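Local coordinates for Ulp1-like SUMO protease (PDB 6DG4), which is the catalytic domain of a Ulp1-like thiol protease of peptidase family C48 and probably cleaves SUMO from its conjugates or precursors, at residues T90-F95 and A115-A120; R148-L153 and A184-V189. All blocks are in the same frame, centred on the assembly; numbering follows the deposited sequence.

After the N-terminal helices, including the long helix 62-80, the chain reaches strand 89-91, passes through helices 96-103 and 109-114, and returns at residues 115-120; contact 1 closes this helical excursion against the strand where it began. The chain then re-enters the same sheet through strands 127-134 and 137-144, which lead to strand 149-153. Contact 2 closes the second loop, in which helix 163-177 carries the chain to strand 187-188. The two loops therefore follow in series, neither nesting nor crossing. Each contact involves one of the outermost strands of the mixed sheet of the Ulp1-type protease domain, 89-91 in contact 1 and 187-188 in contact 2, and the contact centres lie about 18 Å apart.

Contact 1 (T90-F95 and A115-A120); sequences TAFTSF and ANVRKA
Thr-90 and Ala-115 meet through a short hydrogen bond that ties a sheet strand to the turn ending helix 109-114. Thr-90 OG1 donates to Ala-115 O at 2.7 Å, in the carbonyl plane and on a lone pair. OG1 is set anti to the backbone N (chi1 -171°), which directs it at that oxygen and turns the methyl CG2 to Val-117, whose CG2 lies 3.7 Å from Thr-90 CG2. The apolar half of the contact centres on Phe-92. Ala-115 CB sits over one face of its ring, 3.8 Å from the ring centroid and offset toward the rim, a CH-pi contact, while Val-117 CG2 approaches Phe-92 CZ obliquely at 3.9 Å.

One shell out, Asn-116 takes a positive phi (60°) in the Schellman motif that ends the helix, a turn consistent with Ala-115 and Val-117, on its two sides, both pointing their CB toward the strand. Its OD1 accepts from Arg-118 NH1 at 3.0 Å, the oxygen lying in the guanidinium plane, and a water that donates to Thr-90 OG1 accepts a weak bond from Asn-116 ND2. Backbone bonds from Thr-90 and Phe-92 to strand 127-134 hold the strand side, and Leu-112 of the helix also packs on Phe-92. The Ala-115 carbonyl at the helix end thus gets a directional bond from a buried hydroxyl, which probably fixes the Thr-90 rotamer and with it the methyl that meets Val-117.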
ATOM      1  N   THR A  90      -7.279   5.213   3.160  1.00  9.22           N
ATOM      2  CA  THR A  90      -7.905   3.914   3.330  1.00  9.85           C
ATOM      3  C   THR A  90      -7.332   2.935   2.318  1.00  9.91           C
ATOM      4  O   THR A  90      -6.781   3.315   1.285  1.00 11.50           O
ATOM      5  CB  THR A  90      -9.434   4.002   3.271  1.00 10.92           C
ATOM      6  OG1 THR A  90      -9.977   2.732   3.650  1.00 13.11           O
ATOM      7  CG2 THR A  90      -9.913   4.373   1.884  1.00 12.69           C
ATOM      8  N   ALA A  91      -7.450   1.655   2.651  1.00 11.42           N
ATOM      9  CA  ALA A  91      -6.827   0.604   1.872  1.00 11.70           C
ATOM     10  C   ALA A  91      -7.811  -0.535   1.690  1.00 11.21           C
ATOM     11  O   ALA A  91      -8.692  -0.764   2.524  1.00 12.59           O
ATOM     12  CB  ALA A  91      -5.581   0.059   2.569  1.00 14.34           C
ATOM     13  N   PHE A  92      -7.621  -1.266   0.603  1.00  9.97           N
ATOM     14  CA  PHE A  92      -8.424  -2.429   0.284  1.00  9.95           C
ATOM     15  C   PHE A  92      -7.601  -3.701   0.418  1.00 10.16           C
ATOM     16  O   PHE A  92      -6.365  -3.689   0.374  1.00 10.69           O
ATOM     17  CB  PHE A  92      -8.989  -2.306  -1.129  1.00 11.63           C
ATOM     18  CG  PHE A  92     -10.116  -1.332  -1.231  1.00 12.86           C
ATOM     19  CD1 PHE A  92      -9.870   0.014  -1.398  1.00 16.67           C
ATOM     20  CD2 PHE A  92     -11.426  -1.758  -1.127  1.00 13.23           C
ATOM     21  CE1 PHE A  92     -10.911   0.916  -1.483  1.00 16.96           C
ATOM     22  CE2 PHE A  92     -12.466  -0.859  -1.214  1.00 14.54           C
ATOM     23  CZ  PHE A  92     -12.203   0.480  -1.390  1.00 15.82           C
ATOM     24  N   THR A  93      -8.321  -4.805   0.606  1.00 10.64           N
ATOM     25  CA  THR A  93      -7.703  -6.111   0.699  1.00 10.45           C
ATOM     26  C   THR A  93      -7.457  -6.685  -0.694  1.00 11.44           C
ATOM     27  O   THR A  93      -7.827  -6.104  -1.720  1.00 11.61           O
ATOM     28  CB  THR A  93      -8.591  -7.078   1.484  1.00 12.08           C
ATOM     29  OG1 THR A  93      -9.726  -7.436   0.680  1.00 13.43           O
ATOM     30  CG2 THR A  93      -9.043  -6.451   2.808  1.00 14.02           C
ATOM     31  N   SER A  94      -6.855  -7.875  -0.717  1.00 12.05           N
ATOM     32  CA  SER A  94      -6.583  -8.573  -1.965  1.00 12.35           C
ATOM     33  C   SER A  94      -7.850  -9.067  -2.646  1.00 12.02           C
ATOM     34  O   SER A  94      -7.785  -9.506  -3.799  1.00 14.23           O
ATOM     35  CB  SER A  94      -5.636  -9.752  -1.708  1.00 14.68           C
ATOM     36  OG  SER A  94      -6.294 -10.831  -1.061  1.00 17.64           O
ATOM     37  N   PHE A  95      -8.992  -9.012  -1.967  1.00 11.41           N
ATOM     38  CA  PHE A  95     -10.243  -9.439  -2.571  1.00 10.71           C
ATOM     39  C   PHE A  95     -10.883  -8.353  -3.414  1.00  9.46           C
ATOM     40  O   PHE A  95     -11.779  -8.656  -4.207  1.00 10.31           O
ATOM     41  CB  PHE A  95     -11.212  -9.899  -1.479  1.00 12.16           C
ATOM     42  CG  PHE A  95     -10.763 -11.150  -0.775  1.00 15.96           C
ATOM     43  CD1 PHE A  95     -11.096 -12.390  -1.281  1.00 19.62           C
ATOM     44  CD2 PHE A  95      -9.982 -11.088   0.367  1.00 17.00           C
ATOM     45  CE1 PHE A  95     -10.679 -13.545  -0.653  1.00 22.31           C
ATOM     46  CE2 PHE A  95      -9.561 -12.243   1.001  1.00 20.87           C
ATOM     47  CZ  PHE A  95      -9.908 -13.471   0.487  1.00 22.95           C
ATOM     48  N   ALA A 115     -14.164  -0.548   3.733  1.00 12.68           N
ATOM     49  CA  ALA A 115     -13.070   0.405   3.599  1.00 12.45           C
ATOM     50  C   ALA A 115     -13.488   1.835   3.922  1.00 11.64           C
ATOM     51  O   ALA A 115     -12.665   2.749   3.806  1.00 11.80           O
ATOM     52  CB  ALA A 115     -12.498   0.350   2.179  1.00 11.33           C
ATOM     53  N   ASN A 116     -14.744   2.044   4.317  1.00 11.95           N
ATOM     54  CA  ASN A 116     -15.255   3.372   4.652  1.00 12.86           C
ATOM     55  C   ASN A 116     -15.162   4.327   3.468  1.00 13.04           C
ATOM     56  O   ASN A 116     -14.870   5.514   3.620  1.00 14.01           O
ATOM     57  CB  ASN A 116     -14.592   3.919   5.910  1.00 14.53           C
ATOM     58  CG  ASN A 116     -14.992   3.133   7.130  1.00 17.57           C
ATOM     59  OD1 ASN A 116     -16.179   3.012   7.431  1.00 18.96           O
ATOM     60  ND2 ASN A 116     -14.018   2.553   7.811  1.00 20.43           N
ATOM     61  N   VAL A 117     -15.451   3.800   2.284  1.00 12.19           N
ATOM     62  CA  VAL A 117     -15.516   4.574   1.053  1.00 12.81           C
ATOM     63  C   VAL A 117     -16.992   4.687   0.691  1.00 13.81           C
ATOM     64  O   VAL A 117     -17.579   3.762   0.117  1.00 15.88           O
ATOM     65  CB  VAL A 117     -14.704   3.919  -0.067  1.00 12.94           C
ATOM     66  CG1 VAL A 117     -14.832   4.701  -1.351  1.00 15.19           C
ATOM     67  CG2 VAL A 117     -13.240   3.801   0.341  1.00 13.10           C
ATOM     68  N   ARG A 118     -17.594   5.821   1.034  1.00 12.58           N
ATOM     69  CA  ARG A 118     -19.001   6.081   0.777  1.00 12.37           C
ATOM     70  C   ARG A 118     -19.144   7.404   0.041  1.00 12.14           C
ATOM     71  O   ARG A 118     -18.250   8.251   0.061  1.00 13.54           O
ATOM     72  CB  ARG A 118     -19.797   6.127   2.086  1.00 15.40           C
ATOM     73  CG  ARG A 118     -19.854   4.788   2.808  1.00 17.63           C
ATOM     74  CD  ARG A 118     -20.527   4.930   4.160  1.00 18.13           C
ATOM     75  NE  ARG A 118     -20.737   3.644   4.821  1.00 22.62           N
ATOM     76  CZ  ARG A 118     -19.840   3.024   5.586  1.00 26.79           C
ATOM     77  NH1 ARG A 118     -18.644   3.556   5.801  1.00 27.83           N
ATOM     78  NH2 ARG A 118     -20.145   1.858   6.138  1.00 30.13           N
ATOM     79  N   LYS A 119     -20.284   7.576  -0.627  1.00 13.16           N
ATOM     80  CA  LYS A 119     -20.520   8.815  -1.360  1.00 12.67           C
ATOM     81  C   LYS A 119     -20.332  10.034  -0.465  1.00 13.46           C
ATOM     82  O   LYS A 119     -19.706  11.020  -0.869  1.00 14.03           O
ATOM     83  CB  LYS A 119     -21.929   8.800  -1.955  1.00 13.19           C
ATOM     84  CG  LYS A 119     -22.283  10.032  -2.794  1.00 12.39           C
ATOM     85  CD  LYS A 119     -23.687   9.900  -3.373  1.00 14.33           C
ATOM     86  CE  LYS A 119     -24.059  11.120  -4.196  1.00 14.46           C
ATOM     87  NZ  LYS A 119     -25.433  11.001  -4.749  1.00 17.75           N
ATOM     88  N   ALA A 120     -20.864   9.990   0.759  1.00 14.36           N
ATOM     89  CA  ALA A 120     -20.871  11.180   1.604  1.00 15.13           C
ATOM     90  C   ALA A 120     -19.470  11.652   1.978  1.00 14.20           C
ATOM     91  O   ALA A 120     -19.248  12.860   2.121  1.00 17.52           O
ATOM     92  CB  ALA A 120     -21.687  10.924   2.873  1.00 16.69           C
TER
HETATM   93  O   HOH W   1     -10.756   2.817   6.815  1.00 31.24           O

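Contact 2 (R148-L153 and A184-V189); sequences RTVSHL and AEWQAV
Arg-148 lies against the indole of Trp-186 where strand 187-188 joins strand 149-153 in parallel, the two strands of a beta-alpha-beta unit whose connecting helix is 163-177. Arg-148 CA stands over the six-membered ring of Trp-186, 3.5 Å from its centroid and 10° off the normal, a CH-pi contact. Arg-148 CB touches Glu-185 O at 3.3 Å, and CG passes near the same oxygen. The chain bends at chi2 (-68°), bringing Arg-148 CD to 3.7 Å from Trp-186 CE2. Beyond NE the guanidinium reaches over the turn between strands 137-144 and 149-153, where NH1 bonds to Pro-145 O. Phe-181 and helix 163-177 also pack on the indole, and an alanine in place of Trp-186 would probably leave the Arg-148 backbone without its aromatic cover and open a gap beneath that helix.

The backbone ladder alternates: Gln-187 N donates to Arg-148 O, Val-150 N to Gln-187 O, and Val-189 N to Val-150 O. Next to it, Thr-149 CG2 meets Val-189 CG2 at 3.7 Å. At the far end Ser-151 OG donates to Val-189 O at 2.7 Å, tilted 22° from the carbonyl plane, and a water that accepts from His-152 N lies 2.8 Å from Val-189 O.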
ATOM      1  N   ARG A 148      -8.882  14.837  -7.331  1.00 10.89           N
ATOM      2  CA  ARG A 148      -9.666  14.348  -8.459  1.00 10.23           C
ATOM      3  C   ARG A 148      -8.773  13.594  -9.446  1.00 10.39           C
ATOM      4  O   ARG A 148      -8.865  13.777 -10.659  1.00 11.10           O
ATOM      5  CB  ARG A 148     -10.455  15.461  -9.156  1.00 11.54           C
ATOM      6  CG  ARG A 148     -11.230  16.400  -8.236  1.00 12.44           C
ATOM      7  CD  ARG A 148     -12.404  15.746  -7.506  1.00 10.95           C
ATOM      8  NE  ARG A 148     -13.246  16.784  -6.926  1.00 11.05           N
ATOM      9  CZ  ARG A 148     -13.061  17.345  -5.736  1.00 10.63           C
ATOM     10  NH1 ARG A 148     -12.075  16.953  -4.955  1.00 11.79           N
ATOM     11  NH2 ARG A 148     -13.864  18.320  -5.336  1.00 12.05           N
ATOM     12  N   THR A 149      -7.916  12.719  -8.920  1.00  9.87           N
ATOM     13  CA  THR A 149      -7.053  11.929  -9.783  1.00  9.41           C
ATOM     14  C   THR A 149      -7.149  10.444  -9.470  1.00  9.08           C
ATOM     15  O   THR A 149      -7.439  10.034  -8.341  1.00  9.68           O
ATOM     16  CB  THR A 149      -5.572  12.354  -9.715  1.00 10.08           C
ATOM     17  OG1 THR A 149      -5.047  12.127  -8.400  1.00 11.18           O
ATOM     18  CG2 THR A 149      -5.426  13.814 -10.096  1.00 11.34           C
ATOM     19  N   VAL A 150      -6.883   9.649 -10.500  1.00  9.32           N
ATOM     20  CA  VAL A 150      -6.625   8.227 -10.349  1.00  9.48           C
ATOM     21  C   VAL A 150      -5.249   7.945 -10.934  1.00 10.09           C
ATOM     22  O   VAL A 150      -4.815   8.599 -11.889  1.00 11.35           O
ATOM     23  CB  VAL A 150      -7.692   7.340 -11.025  1.00 11.23           C
ATOM     24  CG1 VAL A 150      -9.093   7.697 -10.521  1.00 11.60           C
ATOM     25  CG2 VAL A 150      -7.615   7.453 -12.546  1.00 13.38           C
ATOM     26  N   SER A 151      -4.575   6.947 -10.368  1.00 10.31           N
ATOM     27  CA  SER A 151      -3.245   6.577 -10.816  1.00 10.35           C
ATOM     28  C   SER A 151      -3.057   5.075 -10.677  1.00 10.08           C
ATOM     29  O   SER A 151      -3.661   4.429  -9.817  1.00 10.09           O
ATOM     30  CB  SER A 151      -2.140   7.267 -10.004  1.00 10.42           C
ATOM     31  OG  SER A 151      -2.275   8.677 -10.023  1.00 11.54           O
ATOM     32  N   HIS A 152      -2.187   4.539 -11.520  1.00 10.22           N
ATOM     33  CA  HIS A 152      -1.760   3.151 -11.438  1.00 10.02           C
ATOM     34  C   HIS A 152      -0.243   3.151 -11.499  1.00  9.97           C
ATOM     35  O   HIS A 152       0.337   3.578 -12.503  1.00 11.84           O
ATOM     36  CB  HIS A 152      -2.353   2.349 -12.596  1.00 10.71           C
ATOM     37  CG  HIS A 152      -1.953   0.909 -12.598  1.00 10.31           C
ATOM     38  ND1 HIS A 152      -1.579   0.245 -13.745  1.00 11.34           N
ATOM     39  CD2 HIS A 152      -1.854   0.009 -11.592  1.00 10.84           C
ATOM     40  CE1 HIS A 152      -1.283  -1.007 -13.449  1.00 10.82           C
ATOM     41  NE2 HIS A 152      -1.437  -1.175 -12.148  1.00 11.22           N
ATOM     42  N   LEU A 153       0.398   2.689 -10.424  1.00  9.88           N
ATOM     43  CA  LEU A 153       1.854   2.679 -10.323  1.00 10.33           C
ATOM     44  C   LEU A 153       2.332   1.249 -10.545  1.00  9.79           C
ATOM     45  O   LEU A 153       2.116   0.373  -9.700  1.00 10.55           O
ATOM     46  CB  LEU A 153       2.338   3.207  -8.976  1.00 10.58           C
ATOM     47  CG  LEU A 153       2.249   4.723  -8.796  1.00 13.29           C
ATOM     48  CD1 LEU A 153       0.822   5.170  -8.521  1.00 16.76           C
ATOM     49  CD2 LEU A 153       3.183   5.202  -7.696  1.00 15.22           C
ATOM     50  N   ALA A 184     -15.034  15.671 -16.473  1.00 11.73           N
ATOM     51  CA  ALA A 184     -13.924  16.416 -17.053  1.00 11.98           C
ATOM     52  C   ALA A 184     -12.968  16.959 -15.999  1.00 11.20           C
ATOM     53  O   ALA A 184     -11.834  17.311 -16.336  1.00 11.98           O
ATOM     54  CB  ALA A 184     -14.447  17.561 -17.924  1.00 13.84           C
ATOM     55  N   GLU A 185     -13.398  17.050 -14.742  1.00 10.43           N
ATOM     56  CA  GLU A 185     -12.529  17.531 -13.674  1.00 10.71           C
ATOM     57  C   GLU A 185     -11.705  16.421 -13.039  1.00 11.23           C
ATOM     58  O   GLU A 185     -10.824  16.719 -12.230  1.00 13.39           O
ATOM     59  CB  GLU A 185     -13.344  18.320 -12.634  1.00 11.94           C
ATOM     60  CG  GLU A 185     -13.731  19.712 -13.162  1.00 11.18           C
ATOM     61  CD  GLU A 185     -14.693  20.506 -12.288  1.00 12.75           C
ATOM     62  OE1 GLU A 185     -14.422  20.704 -11.083  1.00 14.46           O
ATOM     63  OE2 GLU A 185     -15.716  20.973 -12.834  1.00 14.33           O
ATOM     64  N   TRP A 186     -11.944  15.166 -13.412  1.00 10.37           N
ATOM     65  CA  TRP A 186     -11.120  14.035 -13.012  1.00 10.97           C
ATOM     66  C   TRP A 186     -10.103  13.727 -14.104  1.00 11.78           C
ATOM     67  O   TRP A 186     -10.345  13.964 -15.290  1.00 14.44           O
ATOM     68  CB  TRP A 186     -11.993  12.796 -12.764  1.00 10.16           C
ATOM     69  CG  TRP A 186     -12.659  12.832 -11.425  1.00 10.54           C
ATOM     70  CD1 TRP A 186     -13.807  13.496 -11.094  1.00 10.68           C
ATOM     71  CD2 TRP A 186     -12.193  12.211 -10.224  1.00  9.14           C
ATOM     72  NE1 TRP A 186     -14.091  13.313  -9.759  1.00 10.52           N
ATOM     73  CE2 TRP A 186     -13.109  12.534  -9.204  1.00  9.87           C
ATOM     74  CE3 TRP A 186     -11.093  11.404  -9.915  1.00 10.17           C
ATOM     75  CZ2 TRP A 186     -12.953  12.079  -7.897  1.00  9.81           C
ATOM     76  CZ3 TRP A 186     -10.943  10.955  -8.623  1.00 10.34           C
ATOM     77  CH2 TRP A 186     -11.861  11.298  -7.626  1.00  9.69           C
ATOM     78  N   GLN A 187      -8.952  13.205 -13.694  1.00 12.10           N
ATOM     79  CA  GLN A 187      -7.970  12.765 -14.667  1.00 14.22           C
ATOM     80  C   GLN A 187      -7.135  11.629 -14.105  1.00 12.10           C
ATOM     81  O   GLN A 187      -6.997  11.461 -12.890  1.00 12.68           O
ATOM     82  CB  GLN A 187      -7.031  13.883 -15.118  1.00 20.40           C
ATOM     83  CG  GLN A 187      -6.223  14.501 -14.023  1.00 24.78           C
ATOM     84  CD  GLN A 187      -5.576  15.796 -14.473  1.00 31.39           C
ATOM     85  OE1 GLN A 187      -4.614  15.789 -15.243  1.00 33.29           O
ATOM     86  NE2 GLN A 187      -6.112  16.919 -14.008  1.00 34.22           N
ATOM     87  N   ALA A 188      -6.591  10.846 -15.021  1.00 13.44           N
ATOM     88  CA  ALA A 188      -5.592   9.847 -14.692  1.00 13.14           C
ATOM     89  C   ALA A 188      -4.224  10.511 -14.771  1.00 15.24           C
ATOM     90  O   ALA A 188      -3.926  11.220 -15.737  1.00 19.74           O
ATOM     91  CB  ALA A 188      -5.678   8.679 -15.670  1.00 16.46           C
ATOM     92  N   VAL A 189      -3.410  10.301 -13.742  1.00 13.94           N
ATOM     93  CA  VAL A 189      -2.092  10.914 -13.640  1.00 15.24           C
ATOM     94  C   VAL A 189      -1.073   9.808 -13.417  1.00 12.63           C
ATOM     95  O   VAL A 189      -1.261   8.951 -12.546  1.00 13.43           O
ATOM     96  CB  VAL A 189      -2.026  11.925 -12.481  1.00 19.95           C
ATOM     97  CG1 VAL A 189      -0.592  12.393 -12.248  1.00 22.73           C
ATOM     98  CG2 VAL A 189      -2.951  13.108 -12.754  1.00 21.72           C
TER
HETATM   99  O   HOH W   2      -7.969  16.431 -11.705  1.00 20.90           O
HETATM  100  O   HOH W   3      -1.300   6.360 -13.482  1.00 14.21           O